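Local coordinates for protein prolyl-ACP dehydrogenase (Oscillatoria sp., PDB 4IRN) that oxidises a prolyl group carried on an acyl carrier protein during anatoxin-a biosynthesis, using FAD bound in an acyl-CoA dehydrogenase fold, at residues 408-411 / 412-416; 396-399 / 400-404. All blocks are in the same frame, centred on the assembly; numbering follows the deposited sequence.

Interaction 1. Residues 408-411 / 412-416; sequences VVIA and KFLGL
Val409 and Phe413 reach each other one helical turn apart: chi1 of 170° sets Val409 CG1 trans to its own N, while chi1 of -84° leans the Phe413 ring back beside its backbone N. The two side chains run side by side in the same direction. CG1 meets the edge of the ring in its plane, 3.7 Å from Phe413 CE2, and the neighbouring ring edge passes the carbonyl oxygen of Val409. On another side of the helix Ile410 CG2 makes a looser contact, 4.3 Å, with Leu414 CD1. Regular turns are held by Lys412 N to Val408 O and Phe413 N to Val409 O, the latter at 3.2 Å. Past Leu414 the chain leaves the helix at Gly415, with phi of 112°. Leu416 N donates to Ala411 O at 3.1 Å, and Gly415 N to Lys412 O, also at 3.1 Å; Ala411 O additionally takes weak bonds from Leu414 N and Gly415 N. Leu416 folds back so that its CD1 lies 4.0 Å from Ala411 CB. Leu351, Ser354, Met355 and Leu358 of helix 350-375 pack on this end, and Lys314 of a second subunit bonds to Leu416 O. The paired backbone bonds and the positive-phi glycine define a Schellman motif, accompanied by the apolar Ala411-Leu416 contact, closing helix 403-414 at the chain terminus.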
ATOM      1  N   VAL A 408      16.355  -1.289   9.672  1.00 17.61           N
ATOM      2  CA  VAL A 408      17.641  -1.980   9.829  1.00 17.52           C
ATOM      3  C   VAL A 408      17.863  -2.305  11.326  1.00 21.21           C
ATOM      4  O   VAL A 408      18.246  -3.435  11.643  1.00 22.08           O
ATOM      5  CB  VAL A 408      18.814  -1.178   9.196  1.00 21.44           C
ATOM      6  CG1 VAL A 408      20.173  -1.729   9.615  1.00 20.93           C
ATOM      7  CG2 VAL A 408      18.697  -1.142   7.674  1.00 21.24           C
ATOM      8  N   VAL A 409      17.582  -1.334  12.234  1.00 15.06           N
ATOM      9  CA  VAL A 409      17.703  -1.490  13.686  1.00 14.04           C
ATOM     10  C   VAL A 409      16.764  -2.614  14.174  1.00 18.02           C
ATOM     11  O   VAL A 409      17.217  -3.499  14.899  1.00 18.95           O
ATOM     12  CB  VAL A 409      17.490  -0.142  14.430  1.00 17.96           C
ATOM     13  CG1 VAL A 409      17.373  -0.341  15.946  1.00 17.77           C
ATOM     14  CG2 VAL A 409      18.609   0.849  14.108  1.00 17.64           C
ATOM     15  N   ILE A 410      15.486  -2.615  13.724  1.00 12.87           N
ATOM     16  CA  ILE A 410      14.493  -3.633  14.083  1.00 12.01           C
ATOM     17  C   ILE A 410      14.964  -5.019  13.631  1.00 16.07           C
ATOM     18  O   ILE A 410      14.947  -5.962  14.431  1.00 16.32           O
ATOM     19  CB  ILE A 410      13.048  -3.264  13.595  1.00 14.84           C
ATOM     20  CG1 ILE A 410      12.542  -1.960  14.282  1.00 14.55           C
ATOM     21  CG2 ILE A 410      12.039  -4.430  13.805  1.00 14.65           C
ATOM     22  CD1 ILE A 410      11.521  -1.164  13.501  1.00 12.01           C
ATOM     23  N   ALA A 411      15.443  -5.123  12.375  1.00 12.02           N
ATOM     24  CA  ALA A 411      15.955  -6.367  11.792  1.00 11.39           C
ATOM     25  C   ALA A 411      17.098  -6.972  12.623  1.00 15.85           C
ATOM     26  O   ALA A 411      17.118  -8.188  12.811  1.00 14.42           O
ATOM     27  CB  ALA A 411      16.403  -6.129  10.361  1.00 11.61           C
ATOM     28  N   LYS A 412      18.016  -6.120  13.155  1.00 14.04           N
ATOM     29  CA  LYS A 412      19.152  -6.539  13.992  1.00 14.27           C
ATOM     30  C   LYS A 412      18.656  -7.132  15.300  1.00 18.10           C
ATOM     31  O   LYS A 412      19.152  -8.179  15.703  1.00 16.92           O
ATOM     32  CB  LYS A 412      20.136  -5.388  14.250  1.00 17.39           C
ATOM     33  CG  LYS A 412      20.773  -4.792  13.000  1.00 37.31           C
ATOM     34  CD  LYS A 412      22.062  -5.465  12.604  1.00 51.69           C
ATOM     35  CE  LYS A 412      22.570  -4.972  11.271  1.00 64.54           C
ATOM     36  NZ  LYS A 412      23.799  -5.704  10.858  1.00 73.87           N
ATOM     37  N   PHE A 413      17.641  -6.492  15.936  1.00 16.68           N
ATOM     38  CA  PHE A 413      17.011  -6.976  17.175  1.00 17.24           C
ATOM     39  C   PHE A 413      16.319  -8.328  16.980  1.00 23.63           C
ATOM     40  O   PHE A 413      16.233  -9.104  17.928  1.00 23.98           O
ATOM     41  CB  PHE A 413      16.015  -5.951  17.726  1.00 18.89           C
ATOM     42  CG  PHE A 413      16.659  -4.876  18.565  1.00 20.77           C
ATOM     43  CD1 PHE A 413      17.022  -5.125  19.882  1.00 23.66           C
ATOM     44  CD2 PHE A 413      16.894  -3.610  18.044  1.00 23.11           C
ATOM     45  CE1 PHE A 413      17.629  -4.134  20.652  1.00 24.59           C
ATOM     46  CE2 PHE A 413      17.499  -2.619  18.816  1.00 25.86           C
ATOM     47  CZ  PHE A 413      17.867  -2.888  20.113  1.00 23.90           C
ATOM     48  N   LEU A 414      15.837  -8.607  15.750  1.00 21.13           N
ATOM     49  CA  LEU A 414      15.174  -9.860  15.392  1.00 20.71           C
ATOM     50  C   LEU A 414      16.185 -10.990  15.221  1.00 26.04           C
ATOM     51  O   LEU A 414      15.816 -12.156  15.305  1.00 26.60           O
ATOM     52  CB  LEU A 414      14.315  -9.695  14.127  1.00 20.39           C
ATOM     53  CG  LEU A 414      13.065  -8.808  14.242  1.00 24.56           C
ATOM     54  CD1 LEU A 414      12.409  -8.604  12.880  1.00 24.75           C
ATOM     55  CD2 LEU A 414      12.063  -9.386  15.223  1.00 25.65           C
ATOM     56  N   GLY A 415      17.449 -10.631  15.006  1.00 22.28           N
ATOM     57  CA  GLY A 415      18.557 -11.568  14.863  1.00 22.23           C
ATOM     58  C   GLY A 415      19.177 -11.627  13.482  1.00 27.46           C
ATOM     59  O   GLY A 415      20.135 -12.371  13.264  1.00 28.23           O
ATOM     60  N   LEU A 416      18.642 -10.846  12.536  1.00 24.07           N
ATOM     61  CA  LEU A 416      19.107 -10.814  11.148  1.00 26.01           C
ATOM     62  C   LEU A 416      20.406  -9.998  10.956  1.00 42.73           C
ATOM     63  O   LEU A 416      21.123 -10.207   9.948  1.00 42.90           O
ATOM     64  CB  LEU A 416      17.987 -10.289  10.226  1.00 25.95           C
ATOM     65  CG  LEU A 416      16.582 -10.894  10.408  1.00 30.52           C
ATOM     66  CD1 LEU A 416      15.537 -10.004   9.773  1.00 30.47           C
ATOM     67  CD2 LEU A 416      16.507 -12.322   9.875  1.00 33.08           C
ATOM     68  OXT LEU A 416      20.709  -9.137  11.810  1.00 65.73           O
TER

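Interaction 2. Residues 396-399 / 400-404; sequences SKFY and SGTSE. With FAD (flavin-adenine dinucleotide), chain I.
Lys397 and Thr402 are joined across this loop without any direct hydrogen bond: the closest polar link is a CA-H...O contact from Thr402 CA to Lys397 O, 3.2 Å long and fairly straight at 161°. A water adds two weak links, one to Lys397 O and one to Ser403 OG. Between them Phe398 to Gly401 form a type II beta turn, with Ser400 and Gly401 both at positive phi. The turn leaves Phe398 O facing the cofactor, where it accepts a hydrogen bond of 3.0 Å from the ribityl hydroxyl O3' of FAD. The Phe398 ring crosses the Thr402 side chain at an angle, its CD1 edge 4.2 Å from Thr402 CG2, and that same methyl lies 4.0 Å from FAD C5'. Thr402 is the N-cap of helix 403-414; chi1 of 65° puts OG1 between its own N and carbonyl carbon, and from there it makes a weak bond to Ile405 N. Tyr399 stacks on Phe122 and covers Ser396 CA with one face, while Ser400 OG lies in the ring plane, 3.4 Å from Tyr399 CD1, and is itself bonded to Glu279. Charged ends point to a third subunit: Lys397 bridges to its Glu373, and Glu404 OE2 to its Lys321, while Glu404 OE1 lies next to the ribose hydroxyl O2B of FAD. The loop thus gives FAD one backbone acceptor and side-chain contacts from Thr402 and Glu404. Because His305 NE2 and Ala377 N of the third subunit bond to the same FAD, the cofactor lies at a subunit boundary, consistent with its binding being coupled to assembly.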
ATOM      1  N   SER A 396       9.982  14.375  10.322  1.00 12.05           N
ATOM      2  CA  SER A 396       9.975  13.213  11.217  1.00 11.95           C
ATOM      3  C   SER A 396      10.533  11.944  10.583  1.00 15.06           C
ATOM      4  O   SER A 396      10.950  11.047  11.310  1.00 14.85           O
ATOM      5  CB  SER A 396       8.575  12.970  11.776  1.00 16.35           C
ATOM      6  OG  SER A 396       7.681  12.506  10.777  1.00 28.32           O
ATOM      7  N   LYS A 397      10.557  11.883   9.239  1.00 11.84           N
ATOM      8  CA  LYS A 397      11.079  10.762   8.449  1.00 11.77           C
ATOM      9  C   LYS A 397      12.605  10.856   8.309  1.00 17.71           C
ATOM     10  O   LYS A 397      13.225   9.913   7.804  1.00 17.02           O
ATOM     11  CB  LYS A 397      10.408  10.712   7.065  1.00 12.66           C
ATOM     12  CG  LYS A 397       8.938  10.330   7.127  1.00 15.15           C
ATOM     13  CD  LYS A 397       8.320  10.155   5.771  1.00 26.23           C
ATOM     14  CE  LYS A 397       8.395   8.735   5.286  1.00 44.43           C
ATOM     15  NZ  LYS A 397       7.560   8.577   4.073  1.00 58.01           N
ATOM     16  N   PHE A 398      13.207  11.987   8.770  1.00 14.95           N
ATOM     17  CA  PHE A 398      14.652  12.237   8.691  1.00 14.85           C
ATOM     18  C   PHE A 398      15.332  12.445  10.043  1.00 19.52           C
ATOM     19  O   PHE A 398      16.395  11.853  10.268  1.00 18.80           O
ATOM     20  CB  PHE A 398      14.968  13.359   7.694  1.00 16.33           C
ATOM     21  CG  PHE A 398      14.333  13.115   6.346  1.00 18.09           C
ATOM     22  CD1 PHE A 398      14.775  12.080   5.528  1.00 20.90           C
ATOM     23  CD2 PHE A 398      13.246  13.871   5.925  1.00 20.94           C
ATOM     24  CE1 PHE A 398      14.170  11.831   4.301  1.00 21.89           C
ATOM     25  CE2 PHE A 398      12.640  13.624   4.694  1.00 23.96           C
ATOM     26  CZ  PHE A 398      13.104  12.602   3.893  1.00 22.26           C
ATOM     27  N   TYR A 399      14.729  13.254  10.954  1.00 16.13           N
ATOM     28  CA  TYR A 399      15.316  13.412  12.286  1.00 15.45           C
ATOM     29  C   TYR A 399      15.029  12.175  13.128  1.00 20.42           C
ATOM     30  O   TYR A 399      14.060  11.458  12.843  1.00 21.43           O
ATOM     31  CB  TYR A 399      14.940  14.734  12.973  1.00 15.92           C
ATOM     32  CG  TYR A 399      13.482  14.925  13.317  1.00 16.51           C
ATOM     33  CD1 TYR A 399      12.916  14.291  14.420  1.00 18.09           C
ATOM     34  CD2 TYR A 399      12.707  15.863  12.642  1.00 16.81           C
ATOM     35  CE1 TYR A 399      11.587  14.504  14.774  1.00 17.91           C
ATOM     36  CE2 TYR A 399      11.382  16.098  13.001  1.00 17.22           C
ATOM     37  CZ  TYR A 399      10.823  15.409  14.058  1.00 20.29           C
ATOM     38  OH  TYR A 399       9.515  15.645  14.398  1.00 16.15           O
ATOM     39  N   SER A 400      15.911  11.883  14.111  1.00 16.63           N
ATOM     40  CA  SER A 400      15.882  10.701  14.998  1.00 16.49           C
ATOM     41  C   SER A 400      16.187   9.405  14.214  1.00 22.19           C
ATOM     42  O   SER A 400      16.040   8.303  14.747  1.00 22.20           O
ATOM     43  CB  SER A 400      14.555  10.593  15.756  1.00 19.37           C
ATOM     44  OG  SER A 400      14.208  11.801  16.414  1.00 28.33           O
ATOM     45  N   GLY A 401      16.625   9.561  12.963  1.00 19.60           N
ATOM     46  CA  GLY A 401      16.934   8.464  12.055  1.00 19.66           C
ATOM     47  C   GLY A 401      15.886   8.311  10.972  1.00 23.67           C
ATOM     48  O   GLY A 401      14.706   8.588  11.203  1.00 22.19           O
ATOM     49  N   THR A 402      16.312   7.872   9.773  1.00 21.36           N
ATOM     50  CA  THR A 402      15.415   7.659   8.630  1.00 21.10           C
ATOM     51  C   THR A 402      14.596   6.389   8.833  1.00 26.03           C
ATOM     52  O   THR A 402      14.997   5.530   9.623  1.00 24.76           O
ATOM     53  CB  THR A 402      16.183   7.582   7.303  1.00 22.21           C
ATOM     54  OG1 THR A 402      17.014   6.431   7.310  1.00 18.11           O
ATOM     55  CG2 THR A 402      16.987   8.837   6.993  1.00 20.35           C
ATOM     56  N   SER A 403      13.472   6.251   8.087  1.00 24.76           N
ATOM     57  CA  SER A 403      12.583   5.083   8.144  1.00 25.27           C
ATOM     58  C   SER A 403      13.345   3.781   7.855  1.00 29.64           C
ATOM     59  O   SER A 403      13.131   2.785   8.547  1.00 30.80           O
ATOM     60  CB  SER A 403      11.407   5.262   7.190  1.00 29.27           C
ATOM     61  OG  SER A 403      10.622   6.379   7.575  1.00 40.16           O
ATOM     62  N   GLU A 404      14.284   3.831   6.890  1.00 24.47           N
ATOM     63  CA  GLU A 404      15.146   2.724   6.472  1.00 24.09           C
ATOM     64  C   GLU A 404      16.078   2.281   7.602  1.00 29.63           C
ATOM     65  O   GLU A 404      16.253   1.081   7.798  1.00 30.20           O
ATOM     66  CB  GLU A 404      15.958   3.108   5.224  1.00 25.13           C
ATOM     67  CG  GLU A 404      15.123   3.367   3.977  1.00 33.16           C
ATOM     68  CD  GLU A 404      14.335   4.666   3.924  1.00 49.36           C
ATOM     69  OE1 GLU A 404      14.898   5.728   4.273  1.00 28.89           O
ATOM     70  OE2 GLU A 404      13.150   4.620   3.522  1.00 50.45           O
TER
HETATM   71  PA  FAD I 400      22.088   9.471   4.781  1.00 24.14           P
HETATM   72  O1A FAD I 400      22.404   8.961   6.132  1.00 23.50           O
HETATM   73  O2A FAD I 400      23.126  10.162   3.912  1.00 25.58           O
HETATM   74  O5B FAD I 400      21.592   8.282   3.869  1.00 24.59           O
HETATM   75  C5B FAD I 400      21.105   8.547   2.543  1.00 26.25           C
HETATM   76  C4B FAD I 400      19.924   7.650   2.289  1.00 27.38           C
HETATM   77  O4B FAD I 400      20.370   6.287   2.206  1.00 26.52           O
HETATM   78  C3B FAD I 400      18.815   7.720   3.340  1.00 29.43           C
HETATM   79  O3B FAD I 400      17.611   8.153   2.724  1.00 30.47           O
HETATM   80  C2B FAD I 400      18.705   6.304   3.930  1.00 27.73           C
HETATM   81  O2B FAD I 400      17.376   5.825   3.796  1.00 28.94           O
HETATM   82  C1B FAD I 400      19.611   5.440   3.049  1.00 25.74           C
HETATM   83  N9A FAD I 400      20.524   4.575   3.795  1.00 21.36           N
HETATM   84  C8A FAD I 400      21.702   4.941   4.390  1.00 19.70           C
HETATM   85  N7A FAD I 400      22.294   3.970   5.044  1.00 20.98           N
HETATM   86  C5A FAD I 400      21.450   2.888   4.869  1.00 21.60           C
HETATM   87  C6A FAD I 400      21.504   1.548   5.328  1.00 22.81           C
HETATM   88  N6A FAD I 400      22.492   1.057   6.079  1.00 23.64           N
HETATM   89  N1A FAD I 400      20.487   0.726   4.987  1.00 22.91           N
HETATM   90  C2A FAD I 400      19.498   1.210   4.231  1.00 22.30           C
HETATM   91  N3A FAD I 400      19.351   2.441   3.732  1.00 22.60           N
HETATM   92  C4A FAD I 400      20.355   3.242   4.092  1.00 22.64           C
HETATM   93  N1  FAD I 400      21.410  15.436  13.700  1.00 21.10           N
HETATM   94  C2  FAD I 400      22.055  15.774  14.868  1.00 20.49           C
HETATM   95  O2  FAD I 400      23.086  15.195  15.208  1.00 22.20           O
HETATM   96  N3  FAD I 400      21.562  16.800  15.671  1.00 20.03           N
HETATM   97  C4  FAD I 400      20.442  17.552  15.409  1.00 21.78           C
HETATM   98  O4  FAD I 400      20.101  18.437  16.193  1.00 22.91           O
HETATM   99  C4X FAD I 400      19.757  17.202  14.164  1.00 22.15           C
HETATM  100  N5  FAD I 400      18.695  17.898  13.823  1.00 21.20           N
HETATM  101  C5X FAD I 400      18.089  17.599  12.602  1.00 20.63           C
HETATM  102  C6  FAD I 400      16.958  18.330  12.229  1.00 18.31           C
HETATM  103  C7  FAD I 400      16.291  18.072  11.036  1.00 16.93           C
HETATM  104  C7M FAD I 400      15.023  18.819  10.713  1.00 15.27           C
HETATM  105  C8  FAD I 400      16.782  17.066  10.175  1.00 18.04           C
HETATM  106  C8M FAD I 400      16.097  16.740   8.874  1.00 17.39           C
HETATM  107  C9  FAD I 400      17.916  16.350  10.534  1.00 19.55           C
HETATM  108  C9A FAD I 400      18.580  16.586  11.735  1.00 22.04           C
HETATM  109  N10 FAD I 400      19.733  15.856  12.141  1.00 23.91           N
HETATM  110  C10 FAD I 400      20.327  16.124  13.348  1.00 22.91           C
HETATM  111  C1' FAD I 400      20.325  14.872  11.208  1.00 26.51           C
HETATM  112  C2' FAD I 400      19.363  13.712  10.995  1.00 29.45           C
HETATM  113  O2' FAD I 400      19.380  12.807  12.096  1.00 30.07           O
HETATM  114  C3' FAD I 400      19.657  13.008   9.671  1.00 29.38           C
HETATM  115  O3' FAD I 400      18.561  13.205   8.781  1.00 29.25           O
HETATM  116  C4' FAD I 400      19.946  11.511   9.798  1.00 28.98           C
HETATM  117  O4' FAD I 400      21.078  11.305  10.647  1.00 28.06           O
HETATM  118  C5' FAD I 400      20.100  10.817   8.457  1.00 28.52           C
HETATM  119  O5' FAD I 400      21.284  11.275   7.784  1.00 28.90           O
HETATM  120  P   FAD I 400      21.199  11.757   6.253  1.00 26.31           P
HETATM  121  O1P FAD I 400      19.959  12.525   5.987  1.00 26.16           O
HETATM  122  O2P FAD I 400      22.560  12.407   6.202  1.00 27.05           O
HETATM  123  O3P FAD I 400      21.022  10.634   5.126  1.00 27.17           O
HETATM  124  O   HOH W   1      12.285   7.949   5.174  1.00 20.17           O

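Interactions 2 and 1 follow one another along the chain and share helix 403-414: residues 396-404 lead into its start, residues 408-416 close its end, and their centres lie about 17 Å apart. The first end is buried nearer the middle of the chain and works through polar groups, salt bridges to a third subunit and the flavin cofactor. The far end is only partly buried, and its chemistry is backbone bonding plus small apolar contacts. A weak side-chain cap serves at the start, whereas the finish is closed mainly by backbone donors and also meets the second subunit. FAD still spans the gap, since Val408 at the head of interaction 1 also touches it.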